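Long-range contact in GTP cyclohydrolase 1 type 2 homolog (Staphylococcus aureus subsp. aureus, PDB 3LNL), which is a NIF3-family protein of unknown function that binds a dinuclear zinc centre and forms a toroidal homohexamer capped by PII-like domains: residues 115-123 / 257-265. The protein carries 2 engineered substitutions. Sequence-based numbering, arbitrary orientation.
Sequences MLAKVMGLK and FAADIKSKL. Engineered in segment 115-123: V119 (natural residue Ala).
M120 crosses I261 at a slant, its CG 3.6 Å from I261 CG2 and its sulfur following the same methyl. With CG anti to its own carbonyl carbon (chi1 -65°) and the chain extended beyond, the unbranched thioether is slim enough to run between the two helices until its CE meets L265 CD1 at 3.9 Å. The forked L265 reaches with its other branch, CD2, to V119 CG1 at 3.7 Å and to L116 CD2, the leucines crossing nearly at right angles. V119 is an engineered residue. At the other end the flat F257 ring offers a broad apolar surface to L122, whose branched tip brings CD2 obliquely to 4.0 Å from CE1.

The contact joins parts of the chain from before and after the PII-like insertion, packing helices 112-119 and 254-264 against strands 240-253 and 279-285. The side chain of L116 lies about 5 Å from that of the zinc ligand E333. A Schellman motif ends the first helix: G121, lacking a side chain, readily takes the required positive phi (77°), while its N and L122 N bond back to K118 O and A117 O.

Toward the polar edge, the long K264 chain passes V119 O with its methylenes and gives NZ to M120 O at 3.2 Å, from above the carbonyl plane. D260, one turn earlier, has a short side chain that sets its carboxylate where OD2 meets the ammonium in a 2.7 Å salt bridge through its syn lone pair; a water donates to both M120 O and OD2.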
loop_
_atom_site.group_PDB
_atom_site.type_symbol
_atom_site.label_atom_id
_atom_site.label_comp_id
_atom_site.label_asym_id
_atom_site.label_seq_id
_atom_site.Cartn_x
_atom_site.Cartn_y
_atom_site.Cartn_z
ATOM N N MET B 115 29.777 -16.046 16.770
ATOM C CA MET B 115 30.753 -15.359 17.623
ATOM C C MET B 115 30.249 -15.123 19.034
ATOM O O MET B 115 30.965 -15.381 20.015
ATOM C CB MET B 115 31.145 -14.015 17.013
ATOM C CG MET B 115 31.973 -14.158 15.737
ATOM S SD MET B 115 32.027 -12.599 14.915
ATOM C CE MET B 115 32.701 -13.034 13.280
ATOM N N LEU B 116 29.021 -14.648 19.146
ATOM C CA LEU B 116 28.391 -14.480 20.453
ATOM C C LEU B 116 28.312 -15.792 21.239
ATOM O O LEU B 116 28.733 -15.863 22.385
ATOM C CB LEU B 116 27.004 -13.827 20.308
ATOM C CG LEU B 116 27.071 -12.323 20.051
ATOM C CD1 LEU B 116 25.675 -11.829 19.570
ATOM C CD2 LEU B 116 27.594 -11.534 21.310
ATOM N N ALA B 117 27.834 -16.854 20.597
ATOM C CA ALA B 117 27.717 -18.155 21.248
ATOM C C ALA B 117 29.065 -18.688 21.733
ATOM O O ALA B 117 29.194 -19.162 22.882
ATOM C CB ALA B 117 27.025 -19.177 20.307
ATOM N N LYS B 118 30.075 -18.537 20.898
ATOM C CA LYS B 118 31.438 -18.944 21.240
ATOM C C LYS B 118 31.968 -18.155 22.422
ATOM O O LYS B 118 32.481 -18.739 23.347
ATOM C CB LYS B 118 32.366 -18.812 20.015
ATOM C CG LYS B 118 32.185 -19.928 18.970
ATOM C CD LYS B 118 32.669 -21.276 19.514
ATOM C CE LYS B 118 32.759 -22.369 18.441
ATOM N NZ LYS B 118 32.770 -23.728 19.107
ATOM N N VAL B 119 31.764 -16.832 22.438
ATOM C CA VAL B 119 32.229 -16.024 23.565
ATOM C C VAL B 119 31.487 -16.364 24.873
ATOM O O VAL B 119 32.025 -16.268 25.963
ATOM C CB VAL B 119 32.117 -14.528 23.271
ATOM C CG1 VAL B 119 32.605 -13.717 24.483
ATOM C CG2 VAL B 119 32.888 -14.206 22.106
ATOM N N MET B 120 30.256 -16.816 24.748
ATOM C CA MET B 120 29.497 -17.311 25.892
ATOM C C MET B 120 29.845 -18.707 26.354
ATOM O O MET B 120 29.326 -19.142 27.378
ATOM C CB MET B 120 28.012 -17.246 25.581
ATOM C CG MET B 120 27.506 -15.848 25.399
ATOM S SD MET B 120 25.796 -15.894 24.900
ATOM C CE MET B 120 25.540 -14.238 24.221
ATOM N N GLY B 121 30.725 -19.386 25.625
ATOM C CA GLY B 121 31.155 -20.741 25.985
ATOM C C GLY B 121 30.164 -21.828 25.675
ATOM O O GLY B 121 30.206 -22.868 26.289
ATOM N N LEU B 122 29.266 -21.582 24.722
ATOM C CA LEU B 122 28.179 -22.518 24.443
ATOM C C LEU B 122 28.640 -23.604 23.503
ATOM O O LEU B 122 29.669 -23.454 22.831
ATOM C CB LEU B 122 26.968 -21.822 23.861
ATOM C CG LEU B 122 26.476 -20.623 24.680
ATOM C CD1 LEU B 122 25.270 -19.958 24.015
ATOM C CD2 LEU B 122 26.203 -21.009 26.154
ATOM N N LYS B 123 27.871 -24.692 23.482
ATOM C CA LYS B 123 28.143 -25.887 22.686
ATOM C C LYS B 123 26.998 -26.095 21.701
ATOM O O LYS B 123 25.950 -25.443 21.807
ATOM C CB LYS B 123 28.205 -27.136 23.574
ATOM C CG LYS B 123 29.278 -27.131 24.656
ATOM C CD LYS B 123 30.686 -27.118 24.081
ATOM C CE LYS B 123 31.742 -27.224 25.146
ATOM N NZ LYS B 123 33.055 -27.259 24.491
ATOM N N PHE B 257 22.928 -17.838 34.312
ATOM C CA PHE B 257 23.298 -17.684 32.917
ATOM C C PHE B 257 23.482 -16.213 32.552
ATOM O O PHE B 257 24.505 -15.850 31.951
ATOM C CB PHE B 257 22.291 -18.347 31.977
ATOM C CG PHE B 257 22.702 -18.289 30.548
ATOM C CD1 PHE B 257 23.937 -18.782 30.150
ATOM C CD2 PHE B 257 21.874 -17.707 29.596
ATOM C CE1 PHE B 257 24.355 -18.686 28.835
ATOM C CE2 PHE B 257 22.265 -17.656 28.279
ATOM C CZ PHE B 257 23.510 -18.164 27.903
ATOM N N ALA B 258 22.526 -15.373 32.936
ATOM C CA ALA B 258 22.668 -13.938 32.728
ATOM C C ALA B 258 23.979 -13.372 33.320
ATOM O O ALA B 258 24.682 -12.600 32.652
ATOM C CB ALA B 258 21.439 -13.161 33.273
ATOM N N ALA B 259 24.312 -13.774 34.540
ATOM C CA ALA B 259 25.544 -13.284 35.200
ATOM C C ALA B 259 26.774 -13.753 34.500
ATOM O O ALA B 259 27.774 -13.023 34.373
ATOM C CB ALA B 259 25.583 -13.736 36.659
ATOM N N ASP B 260 26.744 -15.015 34.087
ATOM C CA ASP B 260 27.888 -15.601 33.374
ATOM C C ASP B 260 28.200 -14.874 32.074
ATOM O O ASP B 260 29.358 -14.594 31.765
ATOM C CB ASP B 260 27.609 -17.081 33.078
ATOM C CG ASP B 260 28.803 -17.795 32.635
ATOM O OD1 ASP B 260 29.748 -17.911 33.442
ATOM O OD2 ASP B 260 28.830 -18.244 31.486
ATOM N N ILE B 261 27.174 -14.571 31.293
ATOM C CA ILE B 261 27.415 -13.970 30.007
ATOM C C ILE B 261 27.745 -12.455 30.165
ATOM O O ILE B 261 28.498 -11.907 29.376
ATOM C CB ILE B 261 26.319 -14.322 28.919
ATOM C CG1 ILE B 261 24.982 -13.627 29.152
ATOM C CG2 ILE B 261 26.193 -15.893 28.737
ATOM C CD1 ILE B 261 23.913 -14.026 28.138
ATOM N N LYS B 262 27.223 -11.820 31.222
ATOM C CA LYS B 262 27.598 -10.454 31.578
ATOM C C LYS B 262 29.100 -10.380 31.784
ATOM O O LYS B 262 29.750 -9.477 31.233
ATOM C CB LYS B 262 26.877 -9.985 32.857
ATOM C CG LYS B 262 27.310 -8.570 33.343
ATOM C CD LYS B 262 26.659 -8.144 34.653
ATOM C CE LYS B 262 27.076 -6.724 35.034
ATOM N NZ LYS B 262 26.557 -6.279 36.333
ATOM N N SER B 263 29.647 -11.341 32.554
ATOM C CA SER B 263 31.064 -11.421 32.796
ATOM C C SER B 263 31.883 -11.746 31.532
ATOM O O SER B 263 32.868 -11.063 31.201
ATOM C CB SER B 263 31.301 -12.447 33.936
ATOM O OG SER B 263 32.648 -12.646 34.127
ATOM N N LYS B 264 31.443 -12.728 30.770
ATOM C CA LYS B 264 32.197 -13.171 29.598
ATOM C C LYS B 264 32.274 -12.094 28.513
ATOM O O LYS B 264 33.294 -11.970 27.847
ATOM C CB LYS B 264 31.590 -14.438 28.994
ATOM C CG LYS B 264 31.948 -15.676 29.788
ATOM C CD LYS B 264 31.335 -16.973 29.277
ATOM C CE LYS B 264 31.873 -18.143 30.156
ATOM N NZ LYS B 264 30.901 -19.257 30.134
ATOM N N LEU B 265 31.195 -11.339 28.330
ATOM C CA LEU B 265 31.180 -10.268 27.357
ATOM C C LEU B 265 31.540 -8.872 27.925
ATOM O O LEU B 265 31.445 -7.880 27.185
ATOM C CB LEU B 265 29.799 -10.194 26.668
ATOM C CG LEU B 265 29.496 -11.314 25.659
ATOM C CD1 LEU B 265 27.990 -11.519 25.469
ATOM C CD2 LEU B 265 30.109 -10.969 24.336
HETATM O O HOH W 1 27.607 -19.608 29.516
#